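Local coordinates for DNA topoisomerase 2-associated protein PAT1 (Saccharomyces cerevisiae, PDB 5LMG) that activates mRNA decapping and represses translation in yeast, its C-terminal domain binding directly to the decapping enzyme Dcp2 and the exonuclease Xrn1, at residues I86-I97 and K123-H134. The protein carries 2 engineered substitutions. Sequence-based numbering, arbitrary orientation.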
ATOM      1  N   ILE A  86       0.442   3.898 -23.987  1.00 62.39           N
ATOM      2  CA  ILE A  86      -0.468   4.370 -22.935  1.00 63.33           C
ATOM      3  C   ILE A  86      -1.822   4.824 -23.529  1.00 71.00           C
ATOM      4  O   ILE A  86      -2.870   4.457 -22.988  1.00 70.49           O
ATOM      5  CB  ILE A  86       0.206   5.429 -22.010  1.00 66.35           C
ATOM      6  CG1 ILE A  86       0.900   4.738 -20.829  1.00 66.82           C
ATOM      7  CG2 ILE A  86      -0.775   6.495 -21.480  1.00 66.91           C
ATOM      8  CD1 ILE A  86       2.325   4.743 -20.917  1.00 77.66           C
ATOM      9  N   ASP A  87      -1.794   5.582 -24.650  1.00 70.43           N
ATOM     10  CA  ASP A  87      -3.000   6.080 -25.332  1.00 71.83           C
ATOM     11  C   ASP A  87      -3.655   5.027 -26.257  1.00 78.68           C
ATOM     12  O   ASP A  87      -4.647   5.325 -26.933  1.00 79.34           O
ATOM     13  CB  ASP A  87      -2.705   7.398 -26.079  1.00 73.95           C
ATOM     14  CG  ASP A  87      -2.399   8.580 -25.170  1.00 83.42           C
ATOM     15  OD1 ASP A  87      -3.189   8.829 -24.230  1.00 82.68           O
ATOM     16  OD2 ASP A  87      -1.398   9.283 -25.428  1.00 90.89           O
ATOM     17  N   ASP A  88      -3.114   3.792 -26.252  1.00 75.77           N
ATOM     18  CA  ASP A  88      -3.597   2.654 -27.031  1.00 76.37           C
ATOM     19  C   ASP A  88      -4.809   1.993 -26.329  1.00 80.51           C
ATOM     20  O   ASP A  88      -4.665   1.399 -25.255  1.00 79.64           O
ATOM     21  CB  ASP A  88      -2.443   1.656 -27.250  1.00 78.09           C
ATOM     22  CG  ASP A  88      -2.753   0.500 -28.173  1.00 90.67           C
ATOM     23  OD1 ASP A  88      -3.412  -0.460 -27.721  1.00 91.69           O
ATOM     24  OD2 ASP A  88      -2.271   0.517 -29.325  1.00 97.26           O
ATOM     25  N   SER A  89      -6.004   2.122 -26.939  1.00 77.51           N
ATOM     26  CA  SER A  89      -7.260   1.556 -26.429  1.00 77.04           C
ATOM     27  C   SER A  89      -7.689   0.325 -27.254  1.00 80.04           C
ATOM     28  O   SER A  89      -8.800  -0.184 -27.084  1.00 79.40           O
ATOM     29  CB  SER A  89      -8.358   2.618 -26.428  1.00 81.53           C
ATOM     30  OG  SER A  89      -7.987   3.779 -25.702  1.00 91.25           O
ATOM     31  N   SER A  90      -6.774  -0.167 -28.116  1.00 76.39           N
ATOM     32  CA  SER A  90      -6.951  -1.303 -29.027  1.00 76.55           C
ATOM     33  C   SER A  90      -7.187  -2.661 -28.353  1.00 79.16           C
ATOM     34  O   SER A  90      -7.767  -3.556 -28.977  1.00 79.53           O
ATOM     35  CB  SER A  90      -5.759  -1.400 -29.977  1.00 80.48           C
ATOM     36  OG  SER A  90      -5.590  -0.199 -30.713  1.00 90.41           O
ATOM     37  N   TYR A  91      -6.723  -2.821 -27.098  1.00 73.47           N
ATOM     38  CA  TYR A  91      -6.816  -4.079 -26.351  1.00 72.22           C
ATOM     39  C   TYR A  91      -7.672  -3.968 -25.086  1.00 74.27           C
ATOM     40  O   TYR A  91      -7.815  -2.873 -24.532  1.00 72.70           O
ATOM     41  CB  TYR A  91      -5.404  -4.583 -25.990  1.00 72.58           C
ATOM     42  CG  TYR A  91      -4.470  -4.748 -27.171  1.00 74.77           C
ATOM     43  CD1 TYR A  91      -3.649  -3.705 -27.588  1.00 76.77           C
ATOM     44  CD2 TYR A  91      -4.377  -5.961 -27.849  1.00 76.07           C
ATOM     45  CE1 TYR A  91      -2.772  -3.856 -28.664  1.00 77.99           C
ATOM     46  CE2 TYR A  91      -3.497  -6.128 -28.918  1.00 77.48           C
ATOM     47  CZ  TYR A  91      -2.697  -5.071 -29.324  1.00 84.70           C
ATOM     48  OH  TYR A  91      -1.827  -5.231 -30.380  1.00 85.63           O
ATOM     49  N   ASP A  92      -8.216  -5.120 -24.621  1.00 70.42           N
ATOM     50  CA  ASP A  92      -9.027  -5.235 -23.398  1.00 69.69           C
ATOM     51  C   ASP A  92      -8.233  -4.794 -22.155  1.00 70.42           C
ATOM     52  O   ASP A  92      -8.792  -4.154 -21.262  1.00 70.04           O
ATOM     53  CB  ASP A  92      -9.560  -6.668 -23.230  1.00 72.36           C
ATOM     54  CG  ASP A  92     -10.601  -7.062 -24.267  1.00 85.75           C
ATOM     55  OD1 ASP A  92     -11.733  -6.523 -24.208  1.00 86.20           O
ATOM     56  OD2 ASP A  92     -10.295  -7.927 -25.118  1.00 93.02           O
ATOM     57  N   VAL A  93      -6.924  -5.125 -22.123  1.00 64.19           N
ATOM     58  CA  VAL A  93      -5.963  -4.740 -21.086  1.00 61.95           C
ATOM     59  C   VAL A  93      -4.842  -3.979 -21.818  1.00 63.09           C
ATOM     60  O   VAL A  93      -4.226  -4.523 -22.739  1.00 61.70           O
ATOM     61  CB  VAL A  93      -5.426  -5.953 -20.268  1.00 65.32           C
ATOM     62  CG1 VAL A  93      -4.322  -5.523 -19.301  1.00 64.39           C
ATOM     63  CG2 VAL A  93      -6.552  -6.652 -19.509  1.00 64.91           C
ATOM     64  N   ASN A  94      -4.629  -2.704 -21.442  1.00 58.20           N
ATOM     65  CA  ASN A  94      -3.626  -1.823 -22.054  1.00 57.48           C
ATOM     66  C   ASN A  94      -2.206  -2.459 -22.081  1.00 59.18           C
ATOM     67  O   ASN A  94      -1.785  -3.029 -21.066  1.00 57.27           O
ATOM     68  CB  ASN A  94      -3.635  -0.457 -21.346  1.00 57.31           C
ATOM     69  CG  ASN A  94      -2.679   0.553 -21.920  1.00 76.77           C
ATOM     70  OD1 ASN A  94      -1.521   0.634 -21.514  1.00 69.05           O
ATOM     71  ND2 ASN A  94      -3.148   1.365 -22.856  1.00 67.69           N
ATOM     72  N   PRO A  95      -1.467  -2.398 -23.224  1.00 55.49           N
ATOM     73  CA  PRO A  95      -0.120  -3.014 -23.272  1.00 54.82           C
ATOM     74  C   PRO A  95       0.859  -2.561 -22.182  1.00 54.75           C
ATOM     75  O   PRO A  95       1.702  -3.360 -21.772  1.00 52.79           O
ATOM     76  CB  PRO A  95       0.383  -2.670 -24.677  1.00 57.45           C
ATOM     77  CG  PRO A  95      -0.863  -2.466 -25.482  1.00 62.65           C
ATOM     78  CD  PRO A  95      -1.820  -1.801 -24.528  1.00 57.96           C
ATOM     79  N   PHE A  96       0.737  -1.299 -21.695  1.00 50.24           N
ATOM     80  CA  PHE A  96       1.587  -0.788 -20.617  1.00 48.87           C
ATOM     81  C   PHE A  96       1.328  -1.556 -19.308  1.00 52.30           C
ATOM     82  O   PHE A  96       2.282  -1.898 -18.612  1.00 51.28           O
ATOM     83  CB  PHE A  96       1.427   0.731 -20.421  1.00 49.66           C
ATOM     84  CG  PHE A  96       2.251   1.287 -19.286  1.00 49.98           C
ATOM     85  CD1 PHE A  96       3.614   1.524 -19.444  1.00 52.83           C
ATOM     86  CD2 PHE A  96       1.671   1.559 -18.051  1.00 51.23           C
ATOM     87  CE1 PHE A  96       4.381   2.023 -18.390  1.00 53.13           C
ATOM     88  CE2 PHE A  96       2.436   2.064 -16.997  1.00 53.73           C
ATOM     89  CZ  PHE A  96       3.787   2.296 -17.175  1.00 51.96           C
ATOM     90  N   ILE A  97       0.040  -1.822 -18.994  1.00 48.95           N
ATOM     91  CA  ILE A  97      -0.400  -2.567 -17.810  1.00 48.48           C
ATOM     92  C   ILE A  97       0.186  -3.984 -17.839  1.00 51.60           C
ATOM     93  O   ILE A  97       0.692  -4.444 -16.818  1.00 49.75           O
ATOM     94  CB  ILE A  97      -1.955  -2.528 -17.633  1.00 51.65           C
ATOM     95  CG1 ILE A  97      -2.469  -1.089 -17.350  1.00 51.99           C
ATOM     96  CG2 ILE A  97      -2.481  -3.536 -16.584  1.00 51.73           C
ATOM     97  CD1 ILE A  97      -2.097  -0.459 -15.952  1.00 56.83           C
ATOM     98  N   LYS A 123      -0.511  10.792 -17.027  1.00 44.77           N
ATOM     99  CA  LYS A 123      -1.206   9.820 -17.890  1.00 44.86           C
ATOM    100  C   LYS A 123      -0.889   8.363 -17.498  1.00 47.02           C
ATOM    101  O   LYS A 123      -1.773   7.504 -17.565  1.00 46.01           O
ATOM    102  CB  LYS A 123      -0.870  10.051 -19.366  1.00 47.64           C
ATOM    103  CG  LYS A 123      -1.742  11.105 -20.032  1.00 56.38           C
ATOM    104  CD  LYS A 123      -1.348  11.285 -21.498  1.00 70.00           C
ATOM    105  CE  LYS A 123      -2.162  12.346 -22.201  1.00 80.79           C
ATOM    106  NZ  LYS A 123      -3.555  11.895 -22.468  1.00 92.13           N
ATOM    107  N   ILE A 124       0.356   8.102 -17.069  1.00 44.15           N
ATOM    108  CA  ILE A 124       0.803   6.783 -16.596  1.00 44.19           C
ATOM    109  C   ILE A 124       0.056   6.425 -15.299  1.00 48.03           C
ATOM    110  O   ILE A 124      -0.514   5.337 -15.219  1.00 47.13           O
ATOM    111  CB  ILE A 124       2.347   6.691 -16.465  1.00 46.56           C
ATOM    112  CG1 ILE A 124       2.995   6.606 -17.883  1.00 47.27           C
ATOM    113  CG2 ILE A 124       2.772   5.508 -15.557  1.00 46.63           C
ATOM    114  CD1 ILE A 124       4.503   6.614 -17.961  1.00 49.12           C
ATOM    115  N   LEU A 125       0.032   7.357 -14.317  1.00 44.83           N
ATOM    116  CA  LEU A 125      -0.657   7.192 -13.032  1.00 44.98           C
ATOM    117  C   LEU A 125      -2.163   6.962 -13.263  1.00 48.46           C
ATOM    118  O   LEU A 125      -2.733   6.045 -12.665  1.00 47.56           O
ATOM    119  CB  LEU A 125      -0.446   8.416 -12.118  1.00 45.41           C
ATOM    120  CG  LEU A 125       0.939   8.799 -11.532  1.00 50.42           C
ATOM    121  CD1 LEU A 125       0.852   8.990 -10.034  1.00 51.16           C
ATOM    122  CD2 LEU A 125       2.079   7.857 -11.927  1.00 52.10           C
ATOM    123  N   GLN A 126      -2.789   7.767 -14.161  1.00 45.40           N
ATOM    124  CA  GLN A 126      -4.205   7.653 -14.546  1.00 45.07           C
ATOM    125  C   GLN A 126      -4.486   6.249 -15.096  1.00 50.17           C
ATOM    126  O   GLN A 126      -5.458   5.630 -14.679  1.00 49.86           O
ATOM    127  CB  GLN A 126      -4.599   8.713 -15.595  1.00 46.45           C
ATOM    128  CG  GLN A 126      -4.769  10.122 -15.025  1.00 57.54           C
ATOM    129  CD  GLN A 126      -5.086  11.168 -16.074  1.00 71.38           C
ATOM    130  OE1 GLN A 126      -4.495  11.216 -17.160  1.00 62.21           O
ATOM    131  NE2 GLN A 126      -5.958  12.097 -15.730  1.00 66.20           N
ATOM    132  N   LYS A 127      -3.610   5.738 -15.995  1.00 47.82           N
ATOM    133  CA  LYS A 127      -3.727   4.400 -16.580  1.00 48.37           C
ATOM    134  C   LYS A 127      -3.688   3.316 -15.487  1.00 50.77           C
ATOM    135  O   LYS A 127      -4.581   2.468 -15.453  1.00 49.88           O
ATOM    136  CB  LYS A 127      -2.607   4.155 -17.620  1.00 51.81           C
ATOM    137  CG  LYS A 127      -2.809   2.914 -18.496  1.00 62.81           C
ATOM    138  CD  LYS A 127      -3.641   3.221 -19.732  1.00 75.04           C
ATOM    139  CE  LYS A 127      -5.044   2.686 -19.644  1.00 83.50           C
ATOM    140  NZ  LYS A 127      -5.889   3.240 -20.725  1.00 96.36           N
ATOM    141  N   ILE A 128      -2.670   3.371 -14.595  1.00 46.76           N
ATOM    142  CA  ILE A 128      -2.469   2.438 -13.478  1.00 45.99           C
ATOM    143  C   ILE A 128      -3.727   2.373 -12.592  1.00 50.15           C
ATOM    144  O   ILE A 128      -4.239   1.278 -12.368  1.00 48.51           O
ATOM    145  CB  ILE A 128      -1.168   2.753 -12.666  1.00 48.06           C
ATOM    146  CG1 ILE A 128       0.112   2.508 -13.516  1.00 48.19           C
ATOM    147  CG2 ILE A 128      -1.124   1.960 -11.334  1.00 47.21           C
ATOM    148  CD1 ILE A 128       1.440   3.020 -12.883  1.00 48.65           C
ATOM    149  N   PHE A 129      -4.243   3.538 -12.139  1.00 47.96           N
ATOM    150  CA  PHE A 129      -5.433   3.594 -11.285  1.00 48.50           C
ATOM    151  C   PHE A 129      -6.727   3.163 -12.007  1.00 53.96           C
ATOM    152  O   PHE A 129      -7.569   2.516 -11.387  1.00 54.66           O
ATOM    153  CB  PHE A 129      -5.579   4.967 -10.607  1.00 50.42           C
ATOM    154  CG  PHE A 129      -4.599   5.168  -9.476  1.00 52.38           C
ATOM    155  CD1 PHE A 129      -4.754   4.494  -8.269  1.00 56.04           C
ATOM    156  CD2 PHE A 129      -3.512   6.019  -9.620  1.00 55.40           C
ATOM    157  CE1 PHE A 129      -3.829   4.656  -7.236  1.00 56.68           C
ATOM    158  CE2 PHE A 129      -2.588   6.182  -8.587  1.00 57.78           C
ATOM    159  CZ  PHE A 129      -2.755   5.501  -7.402  1.00 55.71           C
ATOM    160  N   ASN A 130      -6.850   3.460 -13.313  1.00 51.30           N
ATOM    161  CA  ASN A 130      -8.011   3.099 -14.140  1.00 52.12           C
ATOM    162  C   ASN A 130      -8.124   1.583 -14.350  1.00 55.73           C
ATOM    163  O   ASN A 130      -9.233   1.051 -14.390  1.00 54.67           O
ATOM    164  CB  ASN A 130      -7.937   3.811 -15.506  1.00 53.82           C
ATOM    165  CG  ASN A 130      -9.165   3.656 -16.365  1.00 75.88           C
ATOM    166  OD1 ASN A 130     -10.231   4.199 -16.069  1.00 67.16           O
ATOM    167  ND2 ASN A 130      -9.035   2.926 -17.465  1.00 70.30           N
ATOM    168  N   GLU A 131      -6.974   0.894 -14.495  1.00 52.63           N
ATOM    169  CA  GLU A 131      -6.914  -0.546 -14.754  1.00 52.46           C
ATOM    170  C   GLU A 131      -6.260  -1.316 -13.587  1.00 55.07           C
ATOM    171  O   GLU A 131      -5.721  -2.403 -13.804  1.00 54.10           O
ATOM    172  CB  GLU A 131      -6.140  -0.801 -16.067  1.00 54.21           C
ATOM    173  CG  GLU A 131      -6.739  -0.139 -17.295  1.00 66.60           C
ATOM    174  CD  GLU A 131      -7.295  -1.110 -18.316  1.00 97.72           C
ATOM    175  OE1 GLU A 131      -6.621  -1.339 -19.346  1.00 95.66           O
ATOM    176  OE2 GLU A 131      -8.407  -1.639 -18.088  1.00 98.40           O
ATOM    177  N   LEU A 132      -6.332  -0.768 -12.354  1.00 49.98           N
ATOM    178  CA  LEU A 132      -5.702  -1.352 -11.166  1.00 48.97           C
ATOM    179  C   LEU A 132      -6.125  -2.805 -10.875  1.00 54.31           C
ATOM    180  O   LEU A 132      -5.283  -3.595 -10.460  1.00 52.67           O
ATOM    181  CB  LEU A 132      -5.893  -0.450  -9.932  1.00 48.23           C
ATOM    182  CG  LEU A 132      -4.842  -0.574  -8.819  1.00 52.03           C
ATOM    183  CD1 LEU A 132      -3.404  -0.473  -9.370  1.00 52.16           C
ATOM    184  CD2 LEU A 132      -5.056   0.470  -7.742  1.00 52.25           C
ATOM    185  N   SER A 133      -7.394  -3.166 -11.145  1.00 52.51           N
ATOM    186  CA  SER A 133      -7.886  -4.528 -10.928  1.00 52.74           C
ATOM    187  C   SER A 133      -7.350  -5.524 -11.971  1.00 59.00           C
ATOM    188  O   SER A 133      -7.343  -6.726 -11.706  1.00 59.35           O
ATOM    189  CB  SER A 133      -9.409  -4.551 -10.857  1.00 54.82           C
ATOM    190  OG  SER A 133      -9.853  -3.817  -9.729  1.00 58.97           O
ATOM    191  N   HIS A 134      -6.874  -5.016 -13.128  1.00 56.25           N
ATOM    192  CA  HIS A 134      -6.293  -5.803 -14.223  1.00 57.12           C
ATOM    193  C   HIS A 134      -4.765  -5.934 -14.074  1.00 57.93           C
ATOM    194  O   HIS A 134      -4.117  -6.605 -14.886  1.00 57.59           O
ATOM    195  CB  HIS A 134      -6.637  -5.167 -15.589  1.00 59.69           C
ATOM    196  CG  HIS A 134      -8.102  -5.117 -15.921  1.00 64.65           C
ATOM    197  ND1 HIS A 134      -9.073  -5.539 -15.023  1.00 66.93           N
ATOM    198  CD2 HIS A 134      -8.712  -4.680 -17.049  1.00 67.66           C
ATOM    199  CE1 HIS A 134     -10.234  -5.341 -15.630  1.00 67.17           C
ATOM    200  NE2 HIS A 134     -10.067  -4.834 -16.853  1.00 67.89           N
TER
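Lys127 lays its aliphatic chain across the Asn94 carboxamide, CD lying 3.6 Å from Asn94 CG; bends at chi2 and chi3 (87° and -106°) carry it obliquely over that amide and bring CD against Ile86 O. Asn94 is the N-cap of helix 95-99: its OD1 accepts from Phe96 N at 3.0 Å, while its ND2 spans the preceding loop through weak bonds to the Ile86 and Asp88 carbonyls and another bond to His85 O. Replacing Asn94 with alanine would probably leave Phe96 N without its capping acceptor, the 86-93 loop less tied down and Lys127 without the amide it crosses. Asn94 N donates almost straight (170°) to Glu131 OE1 at 3.2 Å. Ile124 CG2 packs 3.7 Å from Phe96 CZ, and Ile124 CG1 meets Ile86 CD1 at 3.6 Å; that same CD1 lies over one face of the Phe96 ring, offset toward its rim. Ile97 CD1 rests 3.8 Å from Ile128 CA. Asp87 OD1 and Lys123 NZ form a salt bridge (3.6 Å) on the more exposed side. The contact joins the 86-94 loop and the start of helix 95-99 to the end of helix 118-130 and the turn after it, with Trp81 of helix 78-82 touching Ile86 and Ile124.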